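Local coordinates for dally-like protein (Drosophila melanogaster, PDB 3ODN) that probably acts as a heparan sulfate proteoglycan of the cell surface and, through the helical protein core described here, takes part in Hedgehog signalling, at residues 97-102 with 109-114; 115-120 with 148-153; 142-147 with 298-303; 153-158 with 310-315. The protein carries 2 engineered substitutions. All blocks are in the same frame, centred on the assembly; numbering follows the deposited sequence.

Interaction 1: 97-102 with 109-114; sequences TQFNSM and VIYERN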
loop_
_atom_site.group_PDB
_atom_site.type_symbol
_atom_site.label_atom_id
_atom_site.label_comp_id
_atom_site.label_asym_id
_atom_site.label_seq_id
_atom_site.Cartn_x
_atom_site.Cartn_y
_atom_site.Cartn_z
ATOM N N THR A 97 6.889 10.772 -22.783
ATOM C CA THR A 97 7.395 10.627 -24.150
ATOM C C THR A 97 6.275 10.771 -25.183
ATOM O O THR A 97 6.452 11.472 -26.159
ATOM C CB THR A 97 8.148 9.284 -24.305
ATOM O OG1 THR A 97 8.994 9.089 -23.173
ATOM C CG2 THR A 97 8.966 9.209 -25.605
ATOM N N GLN A 98 5.144 10.084 -24.969
ATOM C CA GLN A 98 3.952 10.106 -25.818
ATOM C C GLN A 98 3.298 11.481 -25.801
ATOM O O GLN A 98 2.763 11.892 -26.824
ATOM C CB GLN A 98 2.936 9.048 -25.346
ATOM C CG GLN A 98 3.175 7.662 -25.928
ATOM C CD GLN A 98 1.874 6.977 -26.270
ATOM O OE1 GLN A 98 1.014 6.733 -25.412
ATOM N NE2 GLN A 98 1.699 6.651 -27.539
ATOM N N PHE A 99 3.304 12.173 -24.632
ATOM C CA PHE A 99 2.743 13.511 -24.486
ATOM C C PHE A 99 3.546 14.475 -25.355
ATOM O O PHE A 99 2.956 15.273 -26.079
ATOM C CB PHE A 99 2.773 13.980 -23.010
ATOM C CG PHE A 99 2.028 15.280 -22.758
ATOM C CD1 PHE A 99 0.794 15.278 -22.123
ATOM C CD2 PHE A 99 2.562 16.497 -23.164
ATOM C CE1 PHE A 99 0.097 16.463 -21.920
ATOM C CE2 PHE A 99 1.858 17.677 -22.983
ATOM C CZ PHE A 99 0.626 17.653 -22.368
ATOM N N ASN A 100 4.889 14.406 -25.252
ATOM C CA ASN A 100 5.809 15.266 -25.978
ATOM C C ASN A 100 5.723 15.051 -27.495
ATOM O O ASN A 100 5.610 16.021 -28.254
ATOM C CB ASN A 100 7.240 15.114 -25.451
ATOM C CG ASN A 100 8.233 15.991 -26.190
ATOM O OD1 ASN A 100 8.809 15.589 -27.193
ATOM N ND2 ASN A 100 8.404 17.234 -25.753
ATOM N N SER A 101 5.754 13.778 -27.921
ATOM C CA SER A 101 5.669 13.373 -29.320
ATOM C C SER A 101 4.355 13.841 -29.928
ATOM O O SER A 101 4.379 14.400 -31.022
ATOM C CB SER A 101 5.827 11.861 -29.452
ATOM O OG SER A 101 7.113 11.461 -29.006
ATOM N N MET A 102 3.219 13.649 -29.209
ATOM C CA MET A 102 1.918 14.101 -29.691
ATOM C C MET A 102 1.887 15.615 -29.799
ATOM O O MET A 102 1.388 16.139 -30.793
ATOM C CB MET A 102 0.776 13.629 -28.782
ATOM C CG MET A 102 -0.599 14.101 -29.256
ATOM S SD MET A 102 -1.946 13.878 -28.066
ATOM C CE MET A 102 -2.409 12.176 -28.422
ATOM N N VAL A 109 5.506 24.399 -33.195
ATOM C CA VAL A 109 6.349 25.387 -32.530
ATOM C C VAL A 109 5.683 26.159 -31.393
ATOM O O VAL A 109 6.399 26.719 -30.569
ATOM C CB VAL A 109 7.152 26.305 -33.496
ATOM C CG1 VAL A 109 8.511 26.650 -32.878
ATOM C CG2 VAL A 109 7.339 25.654 -34.863
ATOM N N ILE A 110 4.331 26.194 -31.334
ATOM C CA ILE A 110 3.593 26.850 -30.242
ATOM C C ILE A 110 3.887 26.032 -28.983
ATOM O O ILE A 110 4.182 26.604 -27.925
ATOM C CB ILE A 110 2.063 26.986 -30.550
ATOM C CG1 ILE A 110 1.784 28.152 -31.548
ATOM C CG2 ILE A 110 1.215 27.148 -29.265
ATOM C CD1 ILE A 110 0.285 28.210 -32.132
ATOM N N TYR A 111 3.883 24.683 -29.133
ATOM C CA TYR A 111 4.225 23.758 -28.067
ATOM C C TYR A 111 5.730 23.820 -27.737
ATOM O O TYR A 111 6.053 23.999 -26.570
ATOM C CB TYR A 111 3.749 22.314 -28.373
ATOM C CG TYR A 111 4.395 21.288 -27.472
ATOM C CD1 TYR A 111 3.957 21.110 -26.163
ATOM C CD2 TYR A 111 5.512 20.569 -27.890
ATOM C CE1 TYR A 111 4.586 20.208 -25.306
ATOM C CE2 TYR A 111 6.156 19.673 -27.040
ATOM C CZ TYR A 111 5.679 19.484 -25.751
ATOM O OH TYR A 111 6.302 18.609 -24.896
ATOM N N GLU A 112 6.631 23.653 -28.733
ATOM C CA GLU A 112 8.097 23.680 -28.568
ATOM C C GLU A 112 8.606 24.884 -27.770
ATOM O O GLU A 112 9.399 24.706 -26.848
ATOM C CB GLU A 112 8.819 23.605 -29.921
ATOM C CG GLU A 112 8.823 22.220 -30.553
ATOM C CD GLU A 112 9.782 21.989 -31.711
ATOM O OE1 GLU A 112 9.723 20.890 -32.312
ATOM O OE2 GLU A 112 10.593 22.892 -32.021
ATOM N N ARG A 113 8.106 26.089 -28.079
ATOM C CA ARG A 113 8.446 27.354 -27.400
ATOM C C ARG A 113 8.120 27.303 -25.902
ATOM O O ARG A 113 8.881 27.843 -25.088
ATOM C CB ARG A 113 7.641 28.505 -28.041
ATOM C CG ARG A 113 8.233 29.914 -27.867
ATOM C CD ARG A 113 7.204 31.031 -28.084
ATOM N NE ARG A 113 6.318 30.764 -29.224
ATOM C CZ ARG A 113 5.020 31.053 -29.255
ATOM N NH1 ARG A 113 4.441 31.656 -28.223
ATOM N NH2 ARG A 113 4.294 30.758 -30.327
ATOM N N ASN A 114 6.989 26.639 -25.550
ATOM C CA ASN A 114 6.441 26.542 -24.191
ATOM C C ASN A 114 6.445 25.160 -23.598
ATOM O O ASN A 114 5.745 24.938 -22.606
ATOM C CB ASN A 114 5.009 27.072 -24.176
ATOM C CG ASN A 114 4.895 28.503 -24.602
ATOM O OD1 ASN A 114 5.460 29.404 -23.977
ATOM N ND2 ASN A 114 4.188 28.731 -25.700
#
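Near the C-terminal end of the long helix 48-106, Phe99 and Asn100 receive the ring of Tyr111, which belongs to the short helix 109-113 that follows the turn. The tyrosine spans the gap: its CB points at the long helix, and with CG swung anti to the backbone N (chi1 165°) the phenol reaches Asn100 at full length. There Asn100 ND2 lies 2.7 Å from Tyr111 OH, at the ring edge and in its plane. The N-H points poorly at the oxygen (126°), making this a weak hydrogen bond despite the short distance. Asn100 and Tyr111 cross at about a right angle, with amide and ring planes 67° apart, so the two flat groups do not stack. The amide nitrogen is also 3.5 Å from Tyr111 CZ. In the glypican core, an all-helical bundle, this reversal of the chain folds an aromatic back onto the helix it has just left, and Phe103 and Phe118 also meet the Tyr111 ring. A leucine in place of Tyr111 would probably leave the Asn100 amide without its hydroxyl partner and open a gap beside Phe99. Phe99 adds the apolar part, its CE2 standing 4.4 Å from Tyr111 CE1, which lies at the edge of the phenylalanine ring.

Interaction 2: 115-120 with 148-153; sequences SYVFSD and YQKMFT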
loop_
_atom_site.group_PDB
_atom_site.type_symbol
_atom_site.label_atom_id
_atom_site.label_comp_id
_atom_site.label_asym_id
_atom_site.label_seq_id
_atom_site.Cartn_x
_atom_site.Cartn_y
_atom_site.Cartn_z
ATOM N N SER A 115 7.237 24.233 -24.170
ATOM C CA SER A 115 7.312 22.837 -23.733
ATOM C C SER A 115 7.643 22.664 -22.258
ATOM O O SER A 115 7.151 21.731 -21.645
ATOM C CB SER A 115 8.241 22.016 -24.632
ATOM O OG SER A 115 9.606 22.379 -24.517
ATOM N N TYR A 116 8.413 23.605 -21.681
ATOM C CA TYR A 116 8.818 23.634 -20.276
ATOM C C TYR A 116 7.624 23.599 -19.305
ATOM O O TYR A 116 7.727 22.996 -18.246
ATOM C CB TYR A 116 9.720 24.858 -20.008
ATOM C CG TYR A 116 8.999 26.189 -19.963
ATOM C CD1 TYR A 116 8.814 26.946 -21.121
ATOM C CD2 TYR A 116 8.571 26.734 -18.751
ATOM C CE1 TYR A 116 8.178 28.187 -21.078
ATOM C CE2 TYR A 116 7.947 27.983 -18.695
ATOM C CZ TYR A 116 7.749 28.705 -19.860
ATOM O OH TYR A 116 7.151 29.947 -19.801
ATOM N N VAL A 117 6.505 24.237 -19.673
ATOM C CA VAL A 117 5.270 24.283 -18.901
ATOM C C VAL A 117 4.779 22.845 -18.721
ATOM O O VAL A 117 4.451 22.430 -17.609
ATOM C CB VAL A 117 4.218 25.171 -19.625
ATOM C CG1 VAL A 117 2.892 25.213 -18.873
ATOM C CG2 VAL A 117 4.753 26.584 -19.857
ATOM N N PHE A 118 4.755 22.089 -19.821
ATOM C CA PHE A 118 4.326 20.706 -19.827
ATOM C C PHE A 118 5.395 19.788 -19.221
ATOM O O PHE A 118 5.042 18.870 -18.489
ATOM C CB PHE A 118 3.943 20.271 -21.254
ATOM C CG PHE A 118 2.892 21.141 -21.893
ATOM C CD1 PHE A 118 3.244 22.116 -22.820
ATOM C CD2 PHE A 118 1.550 20.982 -21.578
ATOM C CE1 PHE A 118 2.268 22.898 -23.444
ATOM C CE2 PHE A 118 0.577 21.775 -22.183
ATOM C CZ PHE A 118 0.943 22.733 -23.107
ATOM N N SER A 119 6.692 20.050 -19.486
ATOM C CA SER A 119 7.763 19.223 -18.933
ATOM C C SER A 119 7.888 19.425 -17.400
ATOM O O SER A 119 8.079 18.447 -16.685
ATOM C CB SER A 119 9.074 19.366 -19.723
ATOM O OG SER A 119 9.983 20.322 -19.195
ATOM N N ASP A 120 7.641 20.662 -16.903
ATOM C CA ASP A 120 7.621 21.017 -15.469
ATOM C C ASP A 120 6.475 20.297 -14.757
ATOM O O ASP A 120 6.588 20.018 -13.563
ATOM C CB ASP A 120 7.454 22.543 -15.238
ATOM C CG ASP A 120 8.697 23.382 -15.461
ATOM O OD1 ASP A 120 9.802 22.794 -15.574
ATOM O OD2 ASP A 120 8.562 24.635 -15.569
ATOM N N TYR A 148 -3.673 28.921 -19.796
ATOM C CA TYR A 148 -4.694 29.898 -20.198
ATOM C C TYR A 148 -4.110 31.276 -20.569
ATOM O O TYR A 148 -4.563 31.887 -21.542
ATOM C CB TYR A 148 -5.737 30.025 -19.067
ATOM C CG TYR A 148 -6.641 31.236 -19.118
ATOM C CD1 TYR A 148 -7.502 31.447 -20.192
ATOM C CD2 TYR A 148 -6.698 32.130 -18.054
ATOM C CE1 TYR A 148 -8.364 32.541 -20.225
ATOM C CE2 TYR A 148 -7.577 33.213 -18.062
ATOM C CZ TYR A 148 -8.400 33.422 -19.155
ATOM O OH TYR A 148 -9.258 34.499 -19.172
ATOM N N GLN A 149 -3.153 31.779 -19.762
ATOM C CA GLN A 149 -2.536 33.089 -19.976
ATOM C C GLN A 149 -1.736 33.108 -21.259
ATOM O O GLN A 149 -1.913 34.035 -22.062
ATOM C CB GLN A 149 -1.696 33.527 -18.770
ATOM C CG GLN A 149 -2.490 34.349 -17.753
ATOM C CD GLN A 149 -1.611 34.775 -16.615
ATOM O OE1 GLN A 149 -0.801 35.700 -16.732
ATOM N NE2 GLN A 149 -1.725 34.093 -15.497
ATOM N N LYS A 150 -0.938 32.033 -21.490
ATOM C CA LYS A 150 -0.138 31.824 -22.696
ATOM C C LYS A 150 -1.047 31.762 -23.915
ATOM O O LYS A 150 -0.772 32.415 -24.916
ATOM C CB LYS A 150 0.657 30.504 -22.611
ATOM C CG LYS A 150 1.760 30.468 -21.565
ATOM C CD LYS A 150 2.951 31.359 -21.869
ATOM C CE LYS A 150 4.112 30.991 -20.985
ATOM N NZ LYS A 150 4.630 29.632 -21.299
ATOM N N MET A 151 -2.127 30.975 -23.823
ATOM C CA MET A 151 -3.083 30.774 -24.908
ATOM C C MET A 151 -3.934 31.994 -25.215
ATOM O O MET A 151 -4.272 32.193 -26.381
ATOM C CB MET A 151 -3.959 29.549 -24.650
ATOM C CG MET A 151 -3.255 28.250 -24.924
ATOM S SD MET A 151 -4.336 26.849 -24.646
ATOM C CE MET A 151 -5.425 27.006 -26.091
ATOM N N PHE A 152 -4.281 32.809 -24.190
ATOM C CA PHE A 152 -5.064 34.020 -24.415
ATOM C C PHE A 152 -4.211 34.990 -25.232
ATOM O O PHE A 152 -4.674 35.487 -26.262
ATOM C CB PHE A 152 -5.550 34.656 -23.094
ATOM C CG PHE A 152 -6.338 35.935 -23.293
ATOM C CD1 PHE A 152 -5.710 37.175 -23.239
ATOM C CD2 PHE A 152 -7.692 35.894 -23.612
ATOM C CE1 PHE A 152 -6.425 38.354 -23.484
ATOM C CE2 PHE A 152 -8.411 37.078 -23.845
ATOM C CZ PHE A 152 -7.772 38.298 -23.777
ATOM N N THR A 153 -2.956 35.216 -24.790
ATOM C CA THR A 153 -1.989 36.084 -25.455
ATOM C C THR A 153 -1.719 35.660 -26.891
ATOM O O THR A 153 -1.842 36.493 -27.767
ATOM C CB THR A 153 -0.724 36.291 -24.618
ATOM O OG1 THR A 153 -0.365 35.089 -23.945
ATOM C CG2 THR A 153 -0.888 37.385 -23.605
#
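Lys150 on helix 136-155 reaches Tyr116 and Val117 on helix 115-131, bridging two consecutive helices of the glypican bundle at a partly buried spot. Its chain is bent at chi2 and again at chi4 (67°), and the second bend turns the ammonium toward the tyrosine hydroxyl. Lys150 NZ donates to Tyr116 OH over 2.9 Å, approaching obliquely to the ring. It also bonds to Asn114 OD1, just ahead of helix 115-131, so two oxygens grip the charged end. On the other helix, a chi1 of 74° tucks Tyr116 CG between the backbone N and the carbonyl carbon, a turn that brings the ring alongside Val117 and its hydroxyl to the lysine. A methionine in place of Lys150 would lack the ammonium and is likely to leave Tyr116 OH and Asn114 OD1 without their shared donor. Val117, pointing the opposite way to the lysine chain that runs past it, serves both partners through CG2, which sits 3.4 Å from Lys150 NZ and lies 3.6 Å above the plane of the Tyr116 ring, offset toward its rim.

Interaction 3: 142-147 with 298-303; sequences KFFNTL and SEAIMN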
loop_
_atom_site.group_PDB
_atom_site.type_symbol
_atom_site.label_atom_id
_atom_site.label_comp_id
_atom_site.label_asym_id
_atom_site.label_seq_id
_atom_site.Cartn_x
_atom_site.Cartn_y
_atom_site.Cartn_z
ATOM N N LYS A 142 -1.973 25.898 -10.973
ATOM C CA LYS A 142 -0.951 26.772 -11.546
ATOM C C LYS A 142 -0.710 26.512 -13.023
ATOM O O LYS A 142 -0.590 27.479 -13.779
ATOM C CB LYS A 142 0.361 26.733 -10.738
ATOM C CG LYS A 142 0.382 27.769 -9.624
ATOM C CD LYS A 142 1.118 27.276 -8.381
ATOM C CE LYS A 142 0.951 28.245 -7.237
ATOM N NZ LYS A 142 1.794 27.871 -6.078
ATOM N N PHE A 143 -0.671 25.211 -13.431
ATOM C CA PHE A 143 -0.443 24.742 -14.799
ATOM C C PHE A 143 -1.493 25.272 -15.793
ATOM O O PHE A 143 -1.135 25.910 -16.790
ATOM C CB PHE A 143 -0.355 23.188 -14.831
ATOM C CG PHE A 143 -0.564 22.581 -16.193
ATOM C CD1 PHE A 143 0.447 22.614 -17.148
ATOM C CD2 PHE A 143 -1.781 22.001 -16.535
ATOM C CE1 PHE A 143 0.239 22.095 -18.425
ATOM C CE2 PHE A 143 -1.994 21.508 -17.820
ATOM C CZ PHE A 143 -0.981 21.558 -18.753
ATOM N N PHE A 144 -2.780 25.004 -15.501
ATOM C CA PHE A 144 -3.928 25.424 -16.279
ATOM C C PHE A 144 -4.067 26.945 -16.255
ATOM O O PHE A 144 -4.551 27.528 -17.234
ATOM C CB PHE A 144 -5.202 24.740 -15.755
ATOM C CG PHE A 144 -5.427 23.327 -16.231
ATOM C CD1 PHE A 144 -5.609 23.051 -17.579
ATOM C CD2 PHE A 144 -5.537 22.284 -15.325
ATOM C CE1 PHE A 144 -5.863 21.748 -18.015
ATOM C CE2 PHE A 144 -5.783 20.977 -15.765
ATOM C CZ PHE A 144 -5.932 20.716 -17.106
ATOM N N ASN A 145 -3.603 27.602 -15.171
ATOM C CA ASN A 145 -3.608 29.069 -15.101
ATOM C C ASN A 145 -2.575 29.660 -16.106
ATOM O O ASN A 145 -2.869 30.627 -16.826
ATOM C CB ASN A 145 -3.339 29.553 -13.669
ATOM C CG ASN A 145 -3.561 31.040 -13.525
ATOM O OD1 ASN A 145 -4.685 31.509 -13.268
ATOM N ND2 ASN A 145 -2.498 31.818 -13.737
ATOM N N THR A 146 -1.368 29.059 -16.129
ATOM C CA THR A 146 -0.243 29.411 -16.997
ATOM C C THR A 146 -0.627 29.097 -18.454
ATOM O O THR A 146 -0.347 29.899 -19.342
ATOM C CB THR A 146 1.025 28.624 -16.552
ATOM O OG1 THR A 146 1.310 28.899 -15.168
ATOM C CG2 THR A 146 2.262 28.923 -17.423
ATOM N N LEU A 147 -1.261 27.934 -18.683
ATOM C CA LEU A 147 -1.693 27.483 -19.996
ATOM C C LEU A 147 -2.709 28.450 -20.600
ATOM O O LEU A 147 -2.567 28.822 -21.759
ATOM C CB LEU A 147 -2.246 26.044 -19.886
ATOM C CG LEU A 147 -2.711 25.331 -21.152
ATOM C CD1 LEU A 147 -1.573 25.113 -22.130
ATOM C CD2 LEU A 147 -3.346 24.020 -20.805
ATOM N N SER A 298 -5.177 18.054 -24.580
ATOM C CA SER A 298 -5.488 18.549 -25.936
ATOM C C SER A 298 -6.976 18.954 -26.036
ATOM O O SER A 298 -7.313 19.953 -26.683
ATOM C CB SER A 298 -5.152 17.498 -26.992
ATOM O OG SER A 298 -6.047 16.396 -26.957
ATOM N N GLU A 299 -7.853 18.177 -25.373
ATOM C CA GLU A 299 -9.292 18.417 -25.319
ATOM C C GLU A 299 -9.623 19.692 -24.533
ATOM O O GLU A 299 -10.523 20.421 -24.945
ATOM C CB GLU A 299 -10.060 17.160 -24.860
ATOM C CG GLU A 299 -10.143 16.124 -25.983
ATOM C CD GLU A 299 -10.764 14.760 -25.725
ATOM O OE1 GLU A 299 -10.818 14.316 -24.553
ATOM O OE2 GLU A 299 -11.146 14.108 -26.724
ATOM N N ALA A 300 -8.830 20.026 -23.484
ATOM C CA ALA A 300 -8.954 21.289 -22.734
ATOM C C ALA A 300 -8.507 22.474 -23.647
ATOM O O ALA A 300 -9.140 23.533 -23.656
ATOM C CB ALA A 300 -8.089 21.236 -21.489
ATOM N N ILE A 301 -7.440 22.256 -24.443
ATOM C CA ILE A 301 -6.898 23.203 -25.404
ATOM C C ILE A 301 -7.922 23.519 -26.533
ATOM O O ILE A 301 -8.143 24.694 -26.840
ATOM C CB ILE A 301 -5.503 22.728 -25.906
ATOM C CG1 ILE A 301 -4.412 23.003 -24.825
ATOM C CG2 ILE A 301 -5.135 23.362 -27.264
ATOM C CD1 ILE A 301 -2.971 22.355 -25.041
ATOM N N MET A 302 -8.561 22.472 -27.119
ATOM C CA MET A 302 -9.578 22.607 -28.179
ATOM C C MET A 302 -10.814 23.325 -27.646
ATOM O O MET A 302 -11.440 24.070 -28.387
ATOM C CB MET A 302 -9.973 21.240 -28.752
ATOM C CG MET A 302 -8.946 20.659 -29.701
ATOM S SD MET A 302 -9.561 19.205 -30.592
ATOM C CE MET A 302 -9.375 17.902 -29.322
ATOM N N ASN A 303 -11.147 23.116 -26.344
ATOM C CA ASN A 303 -12.262 23.774 -25.647
ATOM C C ASN A 303 -12.034 25.277 -25.614
ATOM O O ASN A 303 -13.000 26.034 -25.702
ATOM C CB ASN A 303 -12.422 23.239 -24.219
ATOM C CG ASN A 303 -13.165 21.926 -24.079
ATOM O OD1 ASN A 303 -13.478 21.225 -25.055
ATOM N ND2 ASN A 303 -13.433 21.548 -22.836
#
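Phe144 meets Ala300, and one turn further along helix 136-155 Leu147 meets Ile301, so that two apolar pairs join this helix to helix 293-306. Followed outward, the Phe144 side chain starts well away from its partner: CB lies 7.3 Å from Ala300 CB. With CG anti to the carbonyl carbon (chi1 -81°), the ring is carried nearer, though CD1 is still 5.0 Å from the Ala300 CB methyl. CE1 makes the closest approach, 4.2 Å from Ala300 CB, and at CZ the ring is already drawing away, 4.9 Å from the same methyl. The methyl comes in obliquely. One face of the ring is taken by Phe143 CE2, which stands over its centre, while Val182, Pro183 and Leu186 of helix 182-214 also touch the Phe144 side chain. Leu147 points its CB at the opposing helix and ends in a fork, of which the CD1 branch makes the contact, 4.2 Å from Ile301 CD1. No hydrogen bond crosses here, and all four residues are buried. Phe179, from a loop, touches both Leu147 and Ala300, while Phe118 of helix 115-131 also packs on Leu147. Such apolar packing, one phenylalanine-alanine pair and one leucine-isoleucine pair between helices distant in sequence, belongs to the hydrophobic interior of the all-alpha glypican core.

Interaction 4: 153-158 with 310-315; sequences TVLNTQ and DITNRV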
loop_
_atom_site.group_PDB
_atom_site.type_symbol
_atom_site.label_atom_id
_atom_site.label_comp_id
_atom_site.label_asym_id
_atom_site.label_seq_id
_atom_site.Cartn_x
_atom_site.Cartn_y
_atom_site.Cartn_z
ATOM N N THR A 153 -2.956 35.216 -24.790
ATOM C CA THR A 153 -1.989 36.084 -25.455
ATOM C C THR A 153 -1.719 35.660 -26.891
ATOM O O THR A 153 -1.842 36.493 -27.767
ATOM C CB THR A 153 -0.724 36.291 -24.618
ATOM O OG1 THR A 153 -0.365 35.089 -23.945
ATOM C CG2 THR A 153 -0.888 37.385 -23.605
ATOM N N VAL A 154 -1.423 34.367 -27.136
ATOM C CA VAL A 154 -1.170 33.794 -28.465
ATOM C C VAL A 154 -2.312 34.151 -29.456
ATOM O O VAL A 154 -2.039 34.690 -30.536
ATOM C CB VAL A 154 -0.897 32.257 -28.379
ATOM C CG1 VAL A 154 -0.985 31.582 -29.747
ATOM C CG2 VAL A 154 0.456 31.973 -27.744
ATOM N N LEU A 155 -3.580 33.864 -29.068
ATOM C CA LEU A 155 -4.778 34.140 -29.865
ATOM C C LEU A 155 -4.937 35.644 -30.145
ATOM O O LEU A 155 -5.231 36.034 -31.280
ATOM C CB LEU A 155 -6.020 33.604 -29.136
ATOM C CG LEU A 155 -7.381 33.944 -29.740
ATOM C CD1 LEU A 155 -7.829 32.878 -30.716
ATOM C CD2 LEU A 155 -8.413 34.124 -28.666
ATOM N N ASN A 156 -4.748 36.473 -29.108
ATOM C CA ASN A 156 -4.896 37.917 -29.196
ATOM C C ASN A 156 -3.566 38.655 -29.429
ATOM O O ASN A 156 -3.191 39.582 -28.700
ATOM C CB ASN A 156 -5.747 38.457 -28.044
ATOM C CG ASN A 156 -7.120 37.844 -28.010
ATOM O OD1 ASN A 156 -7.928 38.032 -28.919
ATOM N ND2 ASN A 156 -7.377 37.009 -27.015
ATOM N N THR A 157 -2.863 38.215 -30.494
ATOM C CA THR A 157 -1.602 38.761 -31.010
ATOM C C THR A 157 -1.812 40.218 -31.397
ATOM O O THR A 157 -0.942 41.057 -31.158
ATOM C CB THR A 157 -1.113 37.953 -32.245
ATOM O OG1 THR A 157 -2.145 37.101 -32.765
ATOM C CG2 THR A 157 0.120 37.142 -31.954
ATOM N N GLN A 158 -2.994 40.504 -31.980
ATOM C CA GLN A 158 -3.492 41.805 -32.450
ATOM C C GLN A 158 -3.485 42.902 -31.369
ATOM O O GLN A 158 -3.219 44.067 -31.681
ATOM C CB GLN A 158 -4.908 41.630 -33.033
ATOM C CG GLN A 158 -5.754 40.596 -32.266
ATOM C CD GLN A 158 -7.089 40.272 -32.884
ATOM O OE1 GLN A 158 -7.575 40.952 -33.798
ATOM N NE2 GLN A 158 -7.722 39.227 -32.374
ATOM N N ASP A 310 -15.613 33.730 -28.029
ATOM C CA ASP A 310 -16.480 33.915 -26.859
ATOM C C ASP A 310 -15.680 34.336 -25.617
ATOM O O ASP A 310 -16.077 35.290 -24.949
ATOM C CB ASP A 310 -17.293 32.635 -26.561
ATOM C CG ASP A 310 -18.328 32.276 -27.609
ATOM O OD1 ASP A 310 -19.098 33.174 -28.018
ATOM O OD2 ASP A 310 -18.398 31.087 -27.987
ATOM N N ILE A 311 -14.548 33.644 -25.335
ATOM C CA ILE A 311 -13.651 33.907 -24.198
ATOM C C ILE A 311 -13.140 35.368 -24.193
ATOM O O ILE A 311 -13.340 36.074 -23.205
ATOM C CB ILE A 311 -12.510 32.838 -24.108
ATOM C CG1 ILE A 311 -13.095 31.428 -23.873
ATOM C CG2 ILE A 311 -11.478 33.188 -23.012
ATOM C CD1 ILE A 311 -12.122 30.216 -24.176
ATOM N N THR A 312 -12.540 35.817 -25.311
ATOM C CA THR A 312 -11.991 37.172 -25.512
ATOM C C THR A 312 -13.012 38.298 -25.190
ATOM O O THR A 312 -12.661 39.283 -24.520
ATOM C CB THR A 312 -11.376 37.286 -26.921
ATOM O OG1 THR A 312 -10.578 36.124 -27.194
ATOM C CG2 THR A 312 -10.547 38.523 -27.087
ATOM N N ASN A 313 -14.278 38.118 -25.648
ATOM C CA ASN A 313 -15.398 39.037 -25.414
ATOM C C ASN A 313 -15.698 39.151 -23.910
ATOM O O ASN A 313 -15.873 40.262 -23.409
ATOM C CB ASN A 313 -16.660 38.577 -26.178
ATOM C CG ASN A 313 -16.527 38.515 -27.686
ATOM O OD1 ASN A 313 -15.997 39.423 -28.340
ATOM N ND2 ASN A 313 -17.065 37.460 -28.278
ATOM N N ARG A 314 -15.729 38.002 -23.192
ATOM C CA ARG A 314 -15.979 37.928 -21.747
ATOM C C ARG A 314 -14.826 38.546 -20.940
ATOM O O ARG A 314 -15.067 39.097 -19.864
ATOM C CB ARG A 314 -16.204 36.477 -21.310
ATOM C CG ARG A 314 -17.409 35.781 -21.937
ATOM C CD ARG A 314 -17.191 34.281 -21.901
ATOM N NE ARG A 314 -18.210 33.535 -22.640
ATOM C CZ ARG A 314 -18.196 32.215 -22.788
ATOM N NH1 ARG A 314 -17.215 31.491 -22.263
ATOM N NH2 ARG A 314 -19.164 31.606 -23.463
ATOM N N VAL A 315 -13.583 38.446 -21.461
ATOM C CA VAL A 315 -12.383 39.015 -20.836
ATOM C C VAL A 315 -12.436 40.526 -20.997
ATOM O O VAL A 315 -12.236 41.253 -20.022
ATOM C CB VAL A 315 -11.056 38.417 -21.403
ATOM C CG1 VAL A 315 -9.827 39.145 -20.849
ATOM C CG2 VAL A 315 -10.957 36.916 -21.131
#
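Asn156 and Thr312 approach head-on from opposite directions, and the amide of the asparagine spans both branches of the threonine. Its nitrogen faces the hydroxyl: Asn156 ND2 donates to Thr312 OG1 over 3.3 Å, nearly straight at 159° but long and weak. Its oxygen lies against the methyl, with Asn156 OD1 3.2 Å from Thr312 CG2. The threonine rotamer sets up this pairing, since chi1 of -45° puts OG1 beside the backbone N and CG2 anti to it. Leu155 crosses obliquely and brings CD2 to 3.3 Å from Thr312 OG1. That hydroxyl has its stronger bond within its own helix, to Gly308 O, while Asn156 ND2 also makes a weak bond back to Phe152 O. Asn156 is the first residue to leave helical geometry after helix 136-155, so the contact ties the end of that helix to helix 308-318. Phe152, one turn before Asn156, also packs on Thr312, the loop residue Phe161 touches Asn156, and helix 163-176 lies against Val315.

Helix 136-155 carries one side of interactions 2, 3 and 4, meeting helix 115-131, helix 293-306 and helix 308-318 in turn; interaction 1 instead closes the turn after helix 48-106. Interaction 3 is wholly apolar and buried. Interactions 1 and 4 are buried too, but each pairs an asparagine amide with a hydroxyl through a weak bond, whereas the partly buried interaction 2 employs a lysine ammonium. Interactions 1 and 2 touch through Asn114 with Lys150 and through Phe118, which lies against Tyr111 and Phe99. Phe118 also packs on Phe143 and Leu147, linking interaction 2 to interaction 3, about 8 Å away between centres. Tyr148 and Phe152 continue the packing to Val315 in interaction 4.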